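Local coordinates for type II secretion pathway related protein (Escherichia coli, PDB 3SOL) that serves as the pilotin GspS of the type II secretion system, a lipoprotein that probably helps the secretin reach and assemble in the outer membrane, at residues E8-I13 with K46-L51; L36-R41 with V86-E91. All coordinates share one frame; numbering follows the deposited sequence.

Interaction 1 of 2, residues E8-I13 with K46-L51; sequences EQMASI and KGWQSL
M10 and Q9, one turn into helix 5-23, meet W48 and L51 of the loop that follows helix 32-45. M10 CB lies 4.2 Å from L51 CD1, and its CG then fits between two partners, 3.6 Å from L51 CD1 and 3.6 Å from W48 CZ3 near the plane of the indole. The bend at chi2 (-50°) sets the sulfur beside the ring: M10 SD is 3.7 Å from W48 CZ3 and lies at the edge of the six-membered ring, a Met-aromatic contact. A further bend at chi3 carries the terminal CE to A39. A flexible, unbranched thioether suits a place that must serve an indole, a leucine methyl and a helix in turn; tryptophan offers it a long apolar edge, and leucine a methyl for CG. Q9, more exposed, extends from its helix and crosses the indole at about a right angle, with Q9 OE1 3.4 Å from W48 CH2 and amide and ring planes 53° apart; this is packing without a hydrogen bond. K46 CB covers one face of the indole. G47, with positive phi, ends helix 32-45 in a Schellman motif, after which the chain presents W48. The contact thus closes the loop onto helix 5-23. W48 and L51 also rest on A43 of helix 32-45, while E8, A11 and S12 turn to H59 and I63 of helix 53-69.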
ATOM      1  N   GLU A   8      -7.515   5.907  -5.372  1.00 51.80           N
ATOM      2  CA  GLU A   8      -8.068   5.159  -4.233  1.00 50.32           C
ATOM      3  C   GLU A   8      -7.474   3.747  -4.151  1.00 47.30           C
ATOM      4  O   GLU A   8      -7.060   3.299  -3.076  1.00 44.76           O
ATOM      5  CB  GLU A   8      -9.598   5.087  -4.332  1.00 52.95           C
ATOM      6  CG  GLU A   8     -10.288   4.673  -3.024  1.00 54.38           C
ATOM      7  CD  GLU A   8     -10.402   5.824  -2.010  1.00 57.77           C
ATOM      8  OE1 GLU A   8     -11.033   6.861  -2.343  1.00 62.27           O
ATOM      9  OE2 GLU A   8      -9.877   5.674  -0.874  1.00 57.40           O
ATOM     10  N   GLN A   9      -7.442   3.059  -5.290  1.00 47.89           N
ATOM     11  CA  GLN A   9      -6.830   1.729  -5.401  1.00 46.13           C
ATOM     12  C   GLN A   9      -5.353   1.746  -5.010  1.00 43.00           C
ATOM     13  O   GLN A   9      -4.948   1.053  -4.088  1.00 40.85           O
ATOM     14  CB  GLN A   9      -6.982   1.192  -6.834  1.00 48.75           C
ATOM     15  CG  GLN A   9      -6.023   0.035  -7.203  1.00 49.55           C
ATOM     16  CD  GLN A   9      -6.489  -0.770  -8.424  1.00 53.77           C
ATOM     17  OE1 GLN A   9      -7.194  -0.256  -9.296  1.00 57.17           O
ATOM     18  NE2 GLN A   9      -6.096  -2.046  -8.473  1.00 54.67           N
ATOM     19  N   MET A  10      -4.554   2.532  -5.720  1.00 42.90           N
ATOM     20  CA  MET A  10      -3.119   2.601  -5.453  1.00 41.26           C
ATOM     21  C   MET A  10      -2.828   2.996  -4.009  1.00 37.64           C
ATOM     22  O   MET A  10      -1.984   2.394  -3.388  1.00 35.94           O
ATOM     23  CB  MET A  10      -2.413   3.588  -6.394  1.00 43.48           C
ATOM     24  CG  MET A  10      -2.295   3.137  -7.865  1.00 48.68           C
ATOM     25  SD  MET A  10      -1.623   1.467  -8.113  1.00 53.32           S
ATOM     26  CE  MET A  10      -0.329   1.431  -6.882  1.00 43.75           C
ATOM     27  N   ALA A  11      -3.533   3.998  -3.488  1.00 37.60           N
ATOM     28  CA  ALA A  11      -3.322   4.464  -2.115  1.00 35.76           C
ATOM     29  C   ALA A  11      -3.637   3.370  -1.095  1.00 33.76           C
ATOM     30  O   ALA A  11      -2.946   3.236  -0.096  1.00 31.32           O
ATOM     31  CB  ALA A  11      -4.143   5.703  -1.831  1.00 37.12           C
ATOM     32  N   SER A  12      -4.670   2.583  -1.362  1.00 34.18           N
ATOM     33  CA  SER A  12      -5.056   1.482  -0.477  1.00 33.11           C
ATOM     34  C   SER A  12      -4.002   0.388  -0.402  1.00 31.29           C
ATOM     35  O   SER A  12      -3.698  -0.130   0.687  1.00 29.14           O
ATOM     36  CB  SER A  12      -6.383   0.895  -0.932  1.00 34.76           C
ATOM     37  OG  SER A  12      -7.397   1.883  -0.831  1.00 39.06           O
ATOM     38  N   ILE A  13      -3.430   0.047  -1.554  1.00 31.35           N
ATOM     39  CA  ILE A  13      -2.338  -0.913  -1.618  1.00 30.03           C
ATOM     40  C   ILE A  13      -1.109  -0.420  -0.844  1.00 28.08           C
ATOM     41  O   ILE A  13      -0.504  -1.178  -0.078  1.00 26.57           O
ATOM     42  CB  ILE A  13      -1.950  -1.211  -3.076  1.00 31.98           C
ATOM     43  CG1 ILE A  13      -3.072  -2.017  -3.750  1.00 34.67           C
ATOM     44  CG2 ILE A  13      -0.659  -1.986  -3.118  1.00 32.02           C
ATOM     45  CD1 ILE A  13      -3.096  -1.926  -5.268  1.00 37.40           C
ATOM     46  N   LYS A  46      -0.241   0.727 -16.288  1.00 73.77           N
ATOM     47  CA  LYS A  46      -1.702   0.684 -16.458  1.00 75.54           C
ATOM     48  C   LYS A  46      -2.256   1.862 -17.280  1.00 78.87           C
ATOM     49  O   LYS A  46      -3.463   1.939 -17.515  1.00 80.80           O
ATOM     50  CB  LYS A  46      -2.413   0.631 -15.095  1.00 72.57           C
ATOM     51  CG  LYS A  46      -2.790  -0.771 -14.630  1.00 71.76           C
ATOM     52  CD  LYS A  46      -1.572  -1.578 -14.200  1.00 70.72           C
ATOM     53  CE  LYS A  46      -1.937  -2.640 -13.174  1.00 68.74           C
ATOM     54  NZ  LYS A  46      -2.303  -2.039 -11.855  1.00 66.80           N
ATOM     55  N   GLY A  47      -1.380   2.772 -17.706  1.00 79.88           N
ATOM     56  CA  GLY A  47      -1.781   3.934 -18.498  1.00 83.17           C
ATOM     57  C   GLY A  47      -2.302   5.097 -17.670  1.00 82.20           C
ATOM     58  O   GLY A  47      -2.848   6.045 -18.225  1.00 85.01           O
ATOM     59  N   TRP A  48      -2.128   5.029 -16.347  1.00 78.45           N
ATOM     60  CA  TRP A  48      -2.581   6.087 -15.440  1.00 77.53           C
ATOM     61  C   TRP A  48      -1.518   7.188 -15.356  1.00 77.72           C
ATOM     62  O   TRP A  48      -0.488   7.022 -14.702  1.00 75.69           O
ATOM     63  CB  TRP A  48      -2.882   5.527 -14.039  1.00 73.66           C
ATOM     64  CG  TRP A  48      -3.887   4.399 -14.018  1.00 73.33           C
ATOM     65  CD1 TRP A  48      -4.824   4.113 -14.976  1.00 76.52           C
ATOM     66  CD2 TRP A  48      -4.076   3.430 -12.975  1.00 69.89           C
ATOM     67  NE1 TRP A  48      -5.569   3.019 -14.600  1.00 75.16           N
ATOM     68  CE2 TRP A  48      -5.130   2.579 -13.379  1.00 71.51           C
ATOM     69  CE3 TRP A  48      -3.455   3.193 -11.744  1.00 66.27           C
ATOM     70  CZ2 TRP A  48      -5.580   1.514 -12.590  1.00 69.45           C
ATOM     71  CZ3 TRP A  48      -3.904   2.131 -10.964  1.00 63.89           C
ATOM     72  CH2 TRP A  48      -4.954   1.307 -11.392  1.00 65.69           C
ATOM     73  N   GLN A  49      -1.786   8.311 -16.012  1.00 80.79           N
ATOM     74  CA  GLN A  49      -0.805   9.385 -16.166  1.00 81.75           C
ATOM     75  C   GLN A  49      -0.937  10.454 -15.083  1.00 80.15           C
ATOM     76  O   GLN A  49       0.055  11.080 -14.697  1.00 79.79           O
ATOM     77  CB  GLN A  49      -0.935  10.007 -17.562  1.00 86.46           C
ATOM     78  CG  GLN A  49      -0.860   8.963 -18.686  1.00 89.04           C
ATOM     79  CD  GLN A  49      -0.670   9.554 -20.078  1.00 94.55           C
ATOM     80  OE1 GLN A  49      -1.297  10.555 -20.444  1.00 98.44           O
ATOM     81  NE2 GLN A  49       0.192   8.919 -20.870  1.00 96.37           N
ATOM     82  N   SER A  50      -2.155  10.639 -14.581  1.00 79.32           N
ATOM     83  CA  SER A  50      -2.443  11.677 -13.584  1.00 78.07           C
ATOM     84  C   SER A  50      -1.827  11.402 -12.211  1.00 72.87           C
ATOM     85  O   SER A  50      -1.468  12.337 -11.499  1.00 72.59           O
ATOM     86  CB  SER A  50      -3.962  11.853 -13.416  1.00 79.59           C
ATOM     87  OG  SER A  50      -4.509  10.845 -12.570  1.00 77.15           O
ATOM     88  N   LEU A  51      -1.728  10.130 -11.836  1.00 68.68           N
ATOM     89  CA  LEU A  51      -1.286   9.758 -10.491  1.00 63.98           C
ATOM     90  C   LEU A  51       0.170  10.118 -10.236  1.00 61.84           C
ATOM     91  O   LEU A  51       1.055   9.697 -10.980  1.00 62.50           O
ATOM     92  CB  LEU A  51      -1.448   8.251 -10.262  1.00 61.67           C
ATOM     93  CG  LEU A  51      -2.855   7.688 -10.088  1.00 61.99           C
ATOM     94  CD1 LEU A  51      -2.745   6.219  -9.699  1.00 58.16           C
ATOM     95  CD2 LEU A  51      -3.616   8.464  -9.026  1.00 62.35           C
TER

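Interaction 2 of 2, residues L36-R41 with V86-E91; sequences LNVANR and VPFIGE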
ATOM      1  N   LEU A  36       6.526   3.484  -3.230  1.00 32.23           N
ATOM      2  CA  LEU A  36       5.937   4.554  -4.052  1.00 34.59           C
ATOM      3  C   LEU A  36       6.449   4.531  -5.495  1.00 37.62           C
ATOM      4  O   LEU A  36       5.666   4.743  -6.434  1.00 38.62           O
ATOM      5  CB  LEU A  36       6.153   5.918  -3.386  1.00 35.11           C
ATOM      6  CG  LEU A  36       5.285   6.153  -2.147  1.00 33.01           C
ATOM      7  CD1 LEU A  36       5.735   7.386  -1.384  1.00 36.78           C
ATOM      8  CD2 LEU A  36       3.814   6.292  -2.564  1.00 34.63           C
ATOM      9  N   ASN A  37       7.746   4.261  -5.676  1.00 39.29           N
ATOM     10  CA  ASN A  37       8.343   4.132  -7.018  1.00 42.65           C
ATOM     11  C   ASN A  37       7.672   3.020  -7.804  1.00 43.26           C
ATOM     12  O   ASN A  37       7.401   3.169  -8.991  1.00 45.67           O
ATOM     13  CB  ASN A  37       9.843   3.805  -6.956  1.00 43.28           C
ATOM     14  CG  ASN A  37      10.698   4.969  -6.461  1.00 46.91           C
ATOM     15  OD1 ASN A  37      10.245   6.114  -6.395  1.00 50.23           O
ATOM     16  ND2 ASN A  37      11.952   4.669  -6.099  1.00 49.69           N
ATOM     17  N   VAL A  38       7.441   1.898  -7.133  1.00 42.08           N
ATOM     18  CA  VAL A  38       6.816   0.738  -7.744  1.00 43.06           C
ATOM     19  C   VAL A  38       5.341   1.015  -8.058  1.00 43.99           C
ATOM     20  O   VAL A  38       4.851   0.637  -9.123  1.00 46.38           O
ATOM     21  CB  VAL A  38       6.968  -0.504  -6.848  1.00 40.98           C
ATOM     22  CG1 VAL A  38       6.134  -1.668  -7.382  1.00 42.25           C
ATOM     23  CG2 VAL A  38       8.441  -0.896  -6.744  1.00 41.73           C
ATOM     24  N   ALA A  39       4.648   1.700  -7.154  1.00 43.26           N
ATOM     25  CA  ALA A  39       3.274   2.148  -7.416  1.00 44.62           C
ATOM     26  C   ALA A  39       3.207   3.098  -8.614  1.00 48.05           C
ATOM     27  O   ALA A  39       2.274   3.024  -9.412  1.00 49.94           O
ATOM     28  CB  ALA A  39       2.681   2.815  -6.175  1.00 42.87           C
ATOM     29  N   ASN A  40       4.195   3.987  -8.735  1.00 49.78           N
ATOM     30  CA  ASN A  40       4.292   4.915  -9.866  1.00 53.27           C
ATOM     31  C   ASN A  40       4.581   4.165 -11.165  1.00 56.15           C
ATOM     32  O   ASN A  40       3.976   4.453 -12.206  1.00 58.42           O
ATOM     33  CB  ASN A  40       5.377   5.973  -9.606  1.00 53.86           C
ATOM     34  CG  ASN A  40       5.394   7.093 -10.658  1.00 56.58           C
ATOM     35  OD1 ASN A  40       4.353   7.540 -11.137  1.00 58.66           O
ATOM     36  ND2 ASN A  40       6.588   7.548 -11.005  1.00 57.13           N
ATOM     37  N   ARG A  41       5.505   3.210 -11.102  1.00 56.23           N
ATOM     38  CA  ARG A  41       5.772   2.322 -12.225  1.00 59.06           C
ATOM     39  C   ARG A  41       4.482   1.610 -12.662  1.00 59.84           C
ATOM     40  O   ARG A  41       4.074   1.697 -13.825  1.00 62.32           O
ATOM     41  CB  ARG A  41       6.855   1.303 -11.850  1.00 58.12           C
ATOM     42  CG  ARG A  41       7.231   0.353 -12.984  1.00 62.55           C
ATOM     43  CD  ARG A  41       8.349  -0.626 -12.604  1.00 64.42           C
ATOM     44  NE  ARG A  41       8.008  -1.508 -11.482  1.00 64.02           N
ATOM     45  CZ  ARG A  41       7.164  -2.542 -11.534  1.00 65.43           C
ATOM     46  NH1 ARG A  41       6.516  -2.848 -12.658  1.00 68.32           N
ATOM     47  NH2 ARG A  41       6.954  -3.274 -10.442  1.00 63.58           N
ATOM     48  N   VAL A  86      -0.277 -10.323  -1.860  1.00 31.08           N
ATOM     49  CA  VAL A  86       0.684 -11.237  -2.460  1.00 32.90           C
ATOM     50  C   VAL A  86       1.123 -10.746  -3.845  1.00 35.38           C
ATOM     51  O   VAL A  86       2.323 -10.659  -4.109  1.00 36.14           O
ATOM     52  CB  VAL A  86       0.150 -12.711  -2.485  1.00 33.83           C
ATOM     53  CG1 VAL A  86       1.018 -13.594  -3.365  1.00 36.34           C
ATOM     54  CG2 VAL A  86       0.095 -13.279  -1.066  1.00 32.29           C
ATOM     55  N   PRO A  87       0.165 -10.394  -4.725  1.00 38.04           N
ATOM     56  CA  PRO A  87       0.562  -9.856  -6.032  1.00 40.54           C
ATOM     57  C   PRO A  87       1.432  -8.583  -5.995  1.00 40.37           C
ATOM     58  O   PRO A  87       2.464  -8.525  -6.673  1.00 41.11           O
ATOM     59  CB  PRO A  87      -0.786  -9.572  -6.712  1.00 42.62           C
ATOM     60  CG  PRO A  87      -1.727 -10.526  -6.071  1.00 42.12           C
ATOM     61  CD  PRO A  87      -1.293 -10.597  -4.642  1.00 38.34           C
ATOM     62  N   PHE A  88       1.019  -7.574  -5.231  1.00 39.58           N
ATOM     63  CA  PHE A  88       1.784  -6.321  -5.129  1.00 39.57           C
ATOM     64  C   PHE A  88       3.170  -6.559  -4.536  1.00 38.95           C
ATOM     65  O   PHE A  88       4.160  -6.014  -5.021  1.00 39.50           O
ATOM     66  CB  PHE A  88       1.032  -5.283  -4.294  1.00 38.51           C
ATOM     67  CG  PHE A  88       1.715  -3.931  -4.226  1.00 38.87           C
ATOM     68  CD1 PHE A  88       1.929  -3.182  -5.381  1.00 40.72           C
ATOM     69  CD2 PHE A  88       2.106  -3.394  -3.004  1.00 37.09           C
ATOM     70  CE1 PHE A  88       2.553  -1.924  -5.326  1.00 40.80           C
ATOM     71  CE2 PHE A  88       2.723  -2.137  -2.936  1.00 37.81           C
ATOM     72  CZ  PHE A  88       2.946  -1.402  -4.110  1.00 40.08           C
ATOM     73  N   ILE A  89       3.244  -7.381  -3.493  1.00 38.06           N
ATOM     74  CA  ILE A  89       4.531  -7.704  -2.851  1.00 37.59           C
ATOM     75  C   ILE A  89       5.485  -8.382  -3.850  1.00 40.27           C
ATOM     76  O   ILE A  89       6.691  -8.162  -3.800  1.00 40.89           O
ATOM     77  CB  ILE A  89       4.329  -8.582  -1.596  1.00 35.79           C
ATOM     78  CG1 ILE A  89       3.571  -7.790  -0.515  1.00 34.25           C
ATOM     79  CG2 ILE A  89       5.665  -9.092  -1.060  1.00 34.60           C
ATOM     80  CD1 ILE A  89       3.133  -8.615   0.691  1.00 31.75           C
ATOM     81  N   GLY A  90       4.938  -9.183  -4.763  1.00 43.04           N
ATOM     82  CA  GLY A  90       5.719  -9.760  -5.880  1.00 46.08           C
ATOM     83  C   GLY A  90       6.348  -8.723  -6.802  1.00 48.28           C
ATOM     84  O   GLY A  90       7.471  -8.902  -7.278  1.00 49.30           O
ATOM     85  N   GLU A  91       5.615  -7.641  -7.062  1.00 49.48           N
ATOM     86  CA  GLU A  91       6.144  -6.501  -7.815  1.00 51.94           C
ATOM     87  C   GLU A  91       7.190  -5.725  -7.006  1.00 51.40           C
ATOM     88  O   GLU A  91       8.198  -5.257  -7.553  1.00 52.57           O
ATOM     89  CB  GLU A  91       5.008  -5.563  -8.232  1.00 52.76           C
ATOM     90  CG  GLU A  91       4.039  -6.185  -9.230  1.00 55.96           C
ATOM     91  CD  GLU A  91       4.710  -6.526 -10.557  1.00 60.23           C
ATOM     92  OE1 GLU A  91       5.104  -5.585 -11.282  1.00 62.06           O
ATOM     93  OE2 GLU A  91       4.847  -7.736 -10.860  1.00 61.76           O
TER
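R41 and E91 join helix 32-45 to the C-terminal helix 86-93 by a salt bridge carried on a single carboxylate oxygen. R41 NH2 donates to E91 OE1 over 3.1 Å in a fairly straight bond, and R41 NH1 adds a weak, longer one of 3.4 Å to the same E91 OE1. The oxygen lies close to the guanidinium plane, at its edge, but the two flat groups are turned 56° apart and NH2 comes from above the carboxylate plane, so this is not the flat, two-oxygen pairing. Arginine, extended through CD and then bent at chi3, suits the site because the two long side chains together bridge segment axes that approach to 10.8 Å. An alanine in place of E91 would probably leave the R41 guanidinium without this countercharge and acceptor, freer to turn, and V38 without the glutamate stem beyond CB nearby. Among the backbone amides, R41 N is satisfied by N37 O and E91 N by P87 O. Beneath the bridge the contact is apolar: V38 CG1, one methyl of the branched valine, lies 4.1 Å from both F88 CE1 and E91 CB. The helices cross at 102°, so only a small patch can touch. F88, its CG anti to the backbone N (chi1 -176°), carries its ring among I35 and I42 of helix 32-45 and I13 and T17 of helix 5-23, while L36 turns to Q53 and I56 of helix 53-69.

Interactions 1 and 2 lie about 11 Å apart between centres, and their segments alternate along the chain. Interaction 1 joins the mid-chain loop 46-51 to the first helix of this helical pilotin domain; interaction 2 joins the C-terminal helix to helix 32-45. Residues 8-13 and 36-41 meet directly where M10 CE packs 3.4 Å from A39 CB, which lets helix 5-23 share a core with helix 32-45. F88 packs against I13, bringing residues 86-91 into the same core. Interaction 1 is held by packing alone, whereas interaction 2 adds a charged pair. The C24-C78 disulfide adds a covalent tie within the same chain, outside both contacts.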